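Local coordinates for protein oxalate biosynthetic component 1 (Burkholderia thailandensis, PDB 5IKY) that probably acts as a bifunctional enzyme of quorum sensing-dependent oxalate production, combining serine hydrolase and lyase activities in one chain, at residues Ile349-His354 with Phe377-Ala382. Sequence-based numbering, arbitrary orientation.
Sequences IEVFNH and FMLVAA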
loop_
_atom_site.group_PDB
_atom_site.type_symbol
_atom_site.label_atom_id
_atom_site.label_comp_id
_atom_site.label_asym_id
_atom_site.label_seq_id
_atom_site.Cartn_x
_atom_site.Cartn_y
_atom_site.Cartn_z
ATOM N N ILE A 349 -22.982 12.159 -6.477
ATOM C CA ILE A 349 -24.135 12.891 -5.989
ATOM C C ILE A 349 -24.193 12.833 -4.474
ATOM O O ILE A 349 -24.445 11.778 -3.892
ATOM C CB ILE A 349 -25.444 12.339 -6.567
ATOM C CG1 ILE A 349 -25.258 11.949 -8.038
ATOM C CG2 ILE A 349 -26.566 13.350 -6.390
ATOM C CD1 ILE A 349 -24.848 13.091 -8.929
ATOM N N GLU A 350 -23.946 13.969 -3.835
ATOM C CA GLU A 350 -24.092 14.059 -2.392
ATOM C C GLU A 350 -25.565 14.272 -2.073
ATOM O O GLU A 350 -26.100 15.364 -2.261
ATOM C CB GLU A 350 -23.232 15.188 -1.825
ATOM C CG GLU A 350 -21.779 15.133 -2.274
ATOM C CD GLU A 350 -20.803 15.429 -1.151
ATOM O OE1 GLU A 350 -20.593 16.621 -0.840
ATOM O OE2 GLU A 350 -20.240 14.468 -0.582
ATOM N N VAL A 351 -26.224 13.214 -1.618
ATOM C CA VAL A 351 -27.652 13.264 -1.346
ATOM C C VAL A 351 -27.920 13.771 0.070
ATOM O O VAL A 351 -27.990 12.992 1.021
ATOM C CB VAL A 351 -28.299 11.885 -1.543
ATOM C CG1 VAL A 351 -29.798 11.967 -1.332
ATOM C CG2 VAL A 351 -27.988 11.359 -2.937
ATOM N N PHE A 352 -28.059 15.086 0.201
ATOM C CA PHE A 352 -28.278 15.705 1.502
ATOM C C PHE A 352 -29.743 15.670 1.926
ATOM O O PHE A 352 -30.047 15.475 3.103
ATOM C CB PHE A 352 -27.784 17.153 1.492
ATOM C CG PHE A 352 -26.291 17.286 1.572
ATOM C CD1 PHE A 352 -25.640 17.194 2.791
ATOM C CD2 PHE A 352 -25.538 17.513 0.432
ATOM C CE1 PHE A 352 -24.270 17.319 2.872
ATOM C CE2 PHE A 352 -24.164 17.643 0.510
ATOM C CZ PHE A 352 -23.530 17.545 1.731
ATOM N N ASN A 353 -30.644 15.867 0.968
ATOM C CA ASN A 353 -32.065 15.998 1.280
ATOM C C ASN A 353 -32.972 15.391 0.211
ATOM O O ASN A 353 -32.504 14.963 -0.845
ATOM C CB ASN A 353 -32.420 17.473 1.479
ATOM C CG ASN A 353 -31.856 18.360 0.386
ATOM O OD1 ASN A 353 -32.262 18.265 -0.775
ATOM N ND2 ASN A 353 -30.933 19.243 0.753
ATOM N N HIS A 354 -34.272 15.368 0.490
ATOM C CA HIS A 354 -35.249 14.795 -0.432
ATOM C C HIS A 354 -35.372 15.600 -1.723
ATOM O O HIS A 354 -35.730 15.054 -2.767
ATOM C CB HIS A 354 -36.617 14.678 0.240
ATOM C CG HIS A 354 -36.711 13.552 1.221
ATOM N ND1 HIS A 354 -36.708 12.229 0.836
ATOM C CD2 HIS A 354 -36.803 13.549 2.572
ATOM C CE1 HIS A 354 -36.798 11.459 1.906
ATOM N NE2 HIS A 354 -36.857 12.236 2.973
ATOM N N PHE A 377 -23.701 7.597 -5.907
ATOM C CA PHE A 377 -24.520 8.307 -4.933
ATOM C C PHE A 377 -23.961 8.217 -3.521
ATOM O O PHE A 377 -23.472 7.172 -3.094
ATOM C CB PHE A 377 -25.956 7.779 -4.952
ATOM C CG PHE A 377 -26.726 8.171 -6.176
ATOM C CD1 PHE A 377 -27.322 9.416 -6.261
ATOM C CD2 PHE A 377 -26.851 7.298 -7.242
ATOM C CE1 PHE A 377 -28.035 9.784 -7.388
ATOM C CE2 PHE A 377 -27.561 7.658 -8.370
ATOM C CZ PHE A 377 -28.154 8.903 -8.444
ATOM N N MET A 378 -24.054 9.335 -2.806
ATOM C CA MET A 378 -23.619 9.436 -1.420
ATOM C C MET A 378 -24.797 9.837 -0.534
ATOM O O MET A 378 -25.307 10.953 -0.645
ATOM C CB MET A 378 -22.491 10.462 -1.289
ATOM C CG MET A 378 -21.560 10.225 -0.118
ATOM S SD MET A 378 -20.945 8.540 -0.102
ATOM C CE MET A 378 -21.422 8.073 1.548
ATOM N N LEU A 379 -25.232 8.934 0.338
ATOM C CA LEU A 379 -26.341 9.238 1.238
ATOM C C LEU A 379 -25.855 9.892 2.522
ATOM O O LEU A 379 -25.280 9.233 3.388
ATOM C CB LEU A 379 -27.139 7.977 1.575
ATOM C CG LEU A 379 -27.886 7.284 0.435
ATOM C CD1 LEU A 379 -28.757 6.165 0.987
ATOM C CD2 LEU A 379 -28.714 8.281 -0.361
ATOM N N VAL A 380 -26.091 11.194 2.637
ATOM C CA VAL A 380 -25.751 11.930 3.846
ATOM C C VAL A 380 -26.874 11.781 4.865
ATOM O O VAL A 380 -27.725 12.660 5.000
ATOM C CB VAL A 380 -25.509 13.418 3.550
ATOM C CG1 VAL A 380 -24.836 14.092 4.732
ATOM C CG2 VAL A 380 -24.658 13.569 2.298
ATOM N N ALA A 381 -26.875 10.660 5.576
ATOM C CA ALA A 381 -27.975 10.322 6.475
ATOM C C ALA A 381 -27.755 10.854 7.887
ATOM O O ALA A 381 -26.619 11.071 8.307
ATOM C CB ALA A 381 -28.176 8.814 6.507
ATOM N N ALA A 382 -28.861 11.064 8.601
ATOM C CA ALA A 382 -28.856 11.511 9.994
ATOM C C ALA A 382 -28.261 12.910 10.170
ATOM O O ALA A 382 -27.847 13.277 11.267
ATOM C CB ALA A 382 -28.115 10.505 10.874
#
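Ile349 lies alongside Phe377, with Ile349 CB 3.5 Å from Phe377 CD1, on the side of the sheet that also carries Val351 and Leu379. With Val351 CG1 anti to the backbone N (chi1 -177°), CG2 lies beside that N and meets the edge of the Phe377 ring, near its plane. Leu379 CD2 packs 3.8 Å from Val351 CB. Helix 418-442 covers this side through Leu439 and Val436. On the side of Glu350 and Met378, Met378 CB rests near Ile349 O, while the bent chain leads the thioether away from strand 346-351. Backbone bonds from Met378 N to Ile349 O, Val351 N to Met378 O and, last, Val380 N to Val351 O (3.1 Å) join strands 346-351 and 375-380 in parallel. Beyond the last bridge, Val380 places CG2 over one face of Phe352, a CH-pi contact 3.9 Å from the ring centroid, with Val380 CG1 against Phe352 CD1. The pairing belongs to the closed parallel sheet of a TIM barrel-like domain. The apolar face packs against helix 418-442, whereas the other turns to the barrel interior; there the Glu350 side chain comes within about 4 Å of the magnesium bound by His227 and Glu477, and its carboxylate probably adds negative potential near the cation.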